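Local coordinates for EscD/YscD/HrpQ family type III secretion system inner membrane ring protein (Pseudomonas aeruginosa, PDB 6UID), which probably helps join the inner membrane ring of the type III secretion basal body to the sorting platform through its cytosolic domain, at residues 7-12 and 91-96; 69-74 and 84-89. All coordinates share one frame; numbering follows the deposited sequence.

Contact 1 (7-12 and 91-96). Unlike the reference sequence in segment 91-96: T96 (reference Ala).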
loop_
_atom_site.group_PDB
_atom_site.type_symbol
_atom_site.label_atom_id
_atom_site.label_comp_id
_atom_site.label_asym_id
_atom_site.label_seq_id
_atom_site.Cartn_x
_atom_site.Cartn_y
_atom_site.Cartn_z
ATOM N N ILE A 7 -6.069 6.348 -4.703
ATOM C CA ILE A 7 -5.249 5.874 -3.602
ATOM C C ILE A 7 -5.089 6.987 -2.582
ATOM O O ILE A 7 -4.984 8.165 -2.952
ATOM C CB ILE A 7 -3.890 5.379 -4.127
ATOM C CG1 ILE A 7 -3.009 4.868 -3.001
ATOM C CG2 ILE A 7 -3.158 6.470 -4.888
ATOM C CD1 ILE A 7 -1.931 3.897 -3.514
ATOM N N ARG A 8 -5.095 6.629 -1.301
ATOM C CA ARG A 8 -4.822 7.546 -0.203
ATOM C C ARG A 8 -3.680 6.997 0.632
ATOM O O ARG A 8 -3.641 5.795 0.930
ATOM C CB ARG A 8 -6.050 7.773 0.689
ATOM C CG ARG A 8 -5.749 8.735 1.835
ATOM C CD ARG A 8 -6.987 9.351 2.421
ATOM N NE ARG A 8 -6.653 10.003 3.681
ATOM C CZ ARG A 8 -7.507 10.692 4.422
ATOM N NH1 ARG A 8 -8.765 10.842 4.031
ATOM N NH2 ARG A 8 -7.089 11.232 5.557
ATOM N N PHE A 9 -2.758 7.875 1.020
ATOM C CA PHE A 9 -1.628 7.516 1.861
ATOM C C PHE A 9 -1.846 7.937 3.304
ATOM O O PHE A 9 -2.404 9.002 3.578
ATOM C CB PHE A 9 -0.341 8.127 1.304
ATOM C CG PHE A 9 -0.001 7.607 -0.043
ATOM C CD1 PHE A 9 0.355 6.289 -0.216
ATOM C CD2 PHE A 9 -0.080 8.411 -1.151
ATOM C CE1 PHE A 9 0.642 5.785 -1.472
ATOM C CE2 PHE A 9 0.212 7.920 -2.412
ATOM C CZ PHE A 9 0.586 6.602 -2.562
ATOM N N TYR A 10 -1.421 7.070 4.229
ATOM C CA TYR A 10 -1.590 7.250 5.668
ATOM C C TYR A 10 -0.251 7.097 6.392
ATOM O O TYR A 10 -0.186 6.520 7.500
ATOM C CB TYR A 10 -2.569 6.228 6.233
ATOM C CG TYR A 10 -3.974 6.299 5.716
ATOM C CD1 TYR A 10 -4.332 5.683 4.541
ATOM C CD2 TYR A 10 -4.967 6.931 6.436
ATOM C CE1 TYR A 10 -5.640 5.720 4.093
ATOM C CE2 TYR A 10 -6.272 6.979 5.997
ATOM C CZ TYR A 10 -6.609 6.361 4.841
ATOM O OH TYR A 10 -7.919 6.406 4.390
ATOM N N SER A 11 0.829 7.526 5.762
ATOM C CA SER A 11 2.141 7.397 6.364
ATOM C C SER A 11 3.113 8.405 5.777
ATOM O O SER A 11 2.974 8.866 4.639
ATOM C CB SER A 11 2.691 5.983 6.147
ATOM O OG SER A 11 2.725 5.645 4.788
ATOM N N GLY A 12 4.135 8.716 6.576
ATOM C CA GLY A 12 5.265 9.487 6.106
ATOM C C GLY A 12 4.886 10.914 5.749
ATOM O O GLY A 12 3.888 11.464 6.224
ATOM N N GLY A 91 5.919 -2.415 4.917
ATOM C CA GLY A 91 6.856 -1.744 5.797
ATOM C C GLY A 91 6.307 -0.403 6.256
ATOM O O GLY A 91 5.176 -0.316 6.746
ATOM N N PRO A 92 7.078 0.673 6.077
ATOM C CA PRO A 92 6.598 1.981 6.534
ATOM C C PRO A 92 5.363 2.472 5.807
ATOM O O PRO A 92 4.645 3.324 6.340
ATOM C CB PRO A 92 7.788 2.919 6.287
ATOM C CG PRO A 92 8.661 2.204 5.339
ATOM C CD PRO A 92 8.423 0.739 5.483
ATOM N N LEU A 93 5.090 1.982 4.605
ATOM C CA LEU A 93 4.005 2.531 3.810
ATOM C C LEU A 93 2.658 1.980 4.270
ATOM O O LEU A 93 2.490 0.756 4.422
ATOM C CB LEU A 93 4.205 2.160 2.350
ATOM C CG LEU A 93 3.100 2.565 1.382
ATOM C CD1 LEU A 93 3.017 4.061 1.279
ATOM C CD2 LEU A 93 3.362 1.928 0.040
ATOM N N ARG A 94 1.705 2.880 4.512
ATOM C CA ARG A 94 0.322 2.518 4.796
ATOM C C ARG A 94 -0.576 3.229 3.786
ATOM O O ARG A 94 -0.438 4.444 3.577
ATOM C CB ARG A 94 -0.084 2.891 6.221
ATOM C CG ARG A 94 0.830 2.310 7.290
ATOM C CD ARG A 94 0.069 1.692 8.479
ATOM N NE ARG A 94 -0.563 2.675 9.355
ATOM C CZ ARG A 94 -1.165 2.376 10.511
ATOM N NH1 ARG A 94 -1.703 3.352 11.229
ATOM N NH2 ARG A 94 -1.233 1.101 10.956
ATOM N N TRP A 95 -1.477 2.485 3.162
ATOM C CA TRP A 95 -2.292 3.057 2.101
ATOM C C TRP A 95 -3.591 2.287 1.966
ATOM O O TRP A 95 -3.741 1.177 2.488
ATOM C CB TRP A 95 -1.535 3.039 0.764
ATOM C CG TRP A 95 -1.178 1.671 0.225
ATOM C CD1 TRP A 95 -0.156 0.866 0.638
ATOM C CD2 TRP A 95 -1.814 0.985 -0.849
ATOM N NE1 TRP A 95 -0.125 -0.275 -0.115
ATOM C CE2 TRP A 95 -1.128 -0.226 -1.042
ATOM C CE3 TRP A 95 -2.901 1.280 -1.677
ATOM C CZ2 TRP A 95 -1.499 -1.145 -2.026
ATOM C CZ3 TRP A 95 -3.263 0.380 -2.664
ATOM C CH2 TRP A 95 -2.582 -0.841 -2.816
ATOM N N THR A 96 -4.545 2.880 1.256
ATOM C CA THR A 96 -5.728 2.165 0.825
ATOM C C THR A 96 -6.161 2.720 -0.521
ATOM O O THR A 96 -5.666 3.758 -0.977
ATOM C CB THR A 96 -6.859 2.276 1.839
ATOM O OG1 THR A 96 -7.817 1.242 1.551
ATOM C CG2 THR A 96 -7.487 3.647 1.769
HETATM O O HOH W 1 5.307 5.829 4.029
#
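I7 lays its CD1 methyl against the six-membered ring of W95, 3.3 Å from CE3. CG1 lies anti to the backbone N (chi1 -180°), which carries CD1 out to the indole, meeting it obliquely. On the same side of the sheet, F9 CD1 sits in the notch between L93 CD1, 3.8 Å away, and W95 CB. L37, L49 and L51 of the facing sheet close over this apolar cluster. The other face carries R8 and T96, and Y10, just past the strand, lays its ring beside T96. The methyl CG2 of T96 meets the tyrosine ring at its edge, 3.6 Å from CE1. Y10 OH bonds to P105 O, and F108 packs edge-to-face on the ring. The backbones pair antiparallel, with R8 N to T96 O at 2.9 Å and T96 N to R8 O at 3.1 Å. Y10 N reaches R94 O beyond the regular pairing. There S11 takes over: its OG accepts R94 N at 3.0 Å, nearly straight at 167°. A water stands 2.7 Å from OG. The chemistry is thus divided: one face meets through apolar contacts, while past the end of strand 5-9 a serine hydroxyl, not a backbone carbonyl, accepts R94 N.

Contact 2 (69-74 and 84-89)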
loop_
_atom_site.group_PDB
_atom_site.type_symbol
_atom_site.label_atom_id
_atom_site.label_comp_id
_atom_site.label_asym_id
_atom_site.label_seq_id
_atom_site.Cartn_x
_atom_site.Cartn_y
_atom_site.Cartn_z
ATOM N N PRO A 69 4.288 -7.183 1.965
ATOM C CA PRO A 69 2.999 -6.504 1.822
ATOM C C PRO A 69 1.930 -7.259 2.597
ATOM O O PRO A 69 1.875 -8.495 2.576
ATOM C CB PRO A 69 2.737 -6.564 0.315
ATOM C CG PRO A 69 3.435 -7.829 -0.115
ATOM C CD PRO A 69 4.692 -7.889 0.737
ATOM N N ARG A 70 1.109 -6.500 3.311
ATOM C CA ARG A 70 0.039 -7.073 4.121
ATOM C C ARG A 70 -1.251 -6.320 3.841
ATOM O O ARG A 70 -1.240 -5.131 3.510
ATOM C CB ARG A 70 0.380 -7.025 5.591
ATOM C CG ARG A 70 1.598 -7.878 5.916
ATOM C CD ARG A 70 2.016 -7.783 7.369
ATOM N NE ARG A 70 3.220 -8.575 7.600
ATOM C CZ ARG A 70 3.232 -9.860 7.912
ATOM N NH1 ARG A 70 2.096 -10.536 8.075
ATOM N NH2 ARG A 70 4.402 -10.473 8.064
ATOM N N GLN A 71 -2.361 -7.042 3.954
ATOM C CA GLN A 71 -3.693 -6.480 3.804
ATOM C C GLN A 71 -4.436 -6.839 5.081
ATOM O O GLN A 71 -4.629 -8.021 5.386
ATOM C CB GLN A 71 -4.375 -7.049 2.568
ATOM C CG GLN A 71 -5.799 -6.578 2.420
ATOM C CD GLN A 71 -6.422 -7.069 1.149
ATOM O OE1 GLN A 71 -6.441 -6.374 0.149
ATOM N NE2 GLN A 71 -6.916 -8.300 1.177
ATOM N N ASP A 72 -4.770 -5.830 5.878
ATOM C CA ASP A 72 -5.331 -6.052 7.215
ATOM C C ASP A 72 -4.486 -7.052 8.013
ATOM O O ASP A 72 -4.998 -7.929 8.724
ATOM C CB ASP A 72 -6.803 -6.470 7.124
ATOM C CG ASP A 72 -7.690 -5.370 6.569
ATOM O OD1 ASP A 72 -7.384 -4.168 6.791
ATOM O OD2 ASP A 72 -8.687 -5.711 5.894
ATOM N N GLY A 73 -3.168 -6.908 7.892
ATOM C CA GLY A 73 -2.209 -7.707 8.614
ATOM C C GLY A 73 -1.835 -9.028 7.978
ATOM O O GLY A 73 -0.848 -9.646 8.414
ATOM N N GLN A 74 -2.571 -9.484 6.963
ATOM C CA GLN A 74 -2.316 -10.778 6.346
ATOM C C GLN A 74 -1.346 -10.611 5.186
ATOM O O GLN A 74 -1.601 -9.818 4.275
ATOM C CB GLN A 74 -3.631 -11.350 5.822
ATOM C CG GLN A 74 -4.659 -11.591 6.907
ATOM C CD GLN A 74 -4.207 -12.647 7.904
ATOM O OE1 GLN A 74 -4.209 -12.414 9.111
ATOM N NE2 GLN A 74 -3.814 -13.814 7.397
ATOM N N ALA A 84 -10.539 -3.087 -2.047
ATOM C CA ALA A 84 -10.772 -1.676 -1.795
ATOM C C ALA A 84 -11.138 -1.445 -0.332
ATOM O O ALA A 84 -11.913 -2.196 0.276
ATOM C CB ALA A 84 -11.892 -1.167 -2.705
ATOM N N LEU A 85 -10.536 -0.397 0.224
ATOM C CA LEU A 85 -10.757 0.110 1.573
ATOM C C LEU A 85 -10.202 -0.799 2.655
ATOM O O LEU A 85 -10.328 -0.472 3.831
ATOM C CB LEU A 85 -12.211 0.506 1.851
ATOM C CG LEU A 85 -12.682 1.674 0.991
ATOM C CD1 LEU A 85 -14.091 2.040 1.398
ATOM C CD2 LEU A 85 -11.809 2.903 1.107
ATOM N N ALA A 86 -9.555 -1.902 2.303
ATOM C CA ALA A 86 -8.798 -2.644 3.296
ATOM C C ALA A 86 -7.484 -1.919 3.584
ATOM O O ALA A 86 -6.970 -1.164 2.751
ATOM C CB ALA A 86 -8.526 -4.057 2.793
ATOM N N GLY A 87 -6.942 -2.114 4.785
ATOM C CA GLY A 87 -5.681 -1.468 5.133
ATOM C C GLY A 87 -4.472 -2.158 4.542
ATOM O O GLY A 87 -4.174 -3.308 4.889
ATOM N N GLN A 88 -3.770 -1.495 3.632
ATOM C CA GLN A 88 -2.606 -2.054 2.964
ATOM C C GLN A 88 -1.345 -1.502 3.625
ATOM O O GLN A 88 -1.237 -0.294 3.874
ATOM C CB GLN A 88 -2.607 -1.665 1.474
ATOM C CG GLN A 88 -3.906 -1.878 0.745
ATOM C CD GLN A 88 -4.340 -3.337 0.618
ATOM O OE1 GLN A 88 -3.534 -4.263 0.764
ATOM N NE2 GLN A 88 -5.601 -3.545 0.297
ATOM N N THR A 89 -0.371 -2.368 3.875
ATOM C CA THR A 89 0.921 -1.933 4.393
ATOM C C THR A 89 2.036 -2.619 3.628
ATOM O O THR A 89 1.857 -3.703 3.076
ATOM C CB THR A 89 1.114 -2.182 5.894
ATOM O OG1 THR A 89 1.034 -3.596 6.153
ATOM C CG2 THR A 89 0.068 -1.470 6.690
HETATM O O HOH W 2 -0.895 -4.980 0.570
HETATM O O HOH W 3 -1.923 -4.481 6.610
#
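D72 and G87 grip each other twice. D72 N donates to G87 O at 2.8 Å, and G87 N returns a bond to D72 OD1 at 2.9 Å, meeting the carboxylate from above its plane. Q71 and Q88 lie side by side. Q71 runs extended with CG anti to the backbone N (chi1 176°), while Q88 bends at chi2, which brings its amide to Q71 OE1. Q88 NE2 gives a straight bond (171°) to a lone pair of Q71 OE1, 3.0 Å away. Q71 OE1 also accepts Q83 N, so two donors fix that amide. Q88 OE1 accepts a hydrogen bond from a water that also donates to R70 O. R70 and T89 form the hydrogen-bonded antiparallel pair, both bonds 2.9 Å between N and O. The type I' turn Q71 to Q74 follows, with D72 and G73 both at positive phi. R70 NH1 reaches back to G73 O at 3.1 Å, in the guanidinium plane. The packing centres on A86, whose CB fits between Q71 CG at 3.7 Å and D72 OD2. Strand 69-71 stands between 88-90 and the short 74-75 at the sheet's outer end. Strand 93-98 flanks 88-90 on its other side, and P69 packs on L60 and W63 of strand 57-63.

Overall arrangement
Contacts 1 and 2 belong to one antiparallel sheet, in which strands 93-98 and 88-90 are neighbours and follow each other in the chain. Their centres lie about 10 Å apart. The order 5-9, 93-98, 88-90, 69-71 puts the two pairings side by side. Between them W95 N probably bonds to Q88 O at 2.9 Å, and T96 OG1 to A86 O at 2.8 Å. R94 CD packs on T89 CG2 at 3.6 Å. Contact 1 brings together distant parts of the chain, whereas contact 2 joins strands close in sequence. Both lie in the cytoplasmic domain, whose kinship with FHA domains is consistent with the two facing sheets.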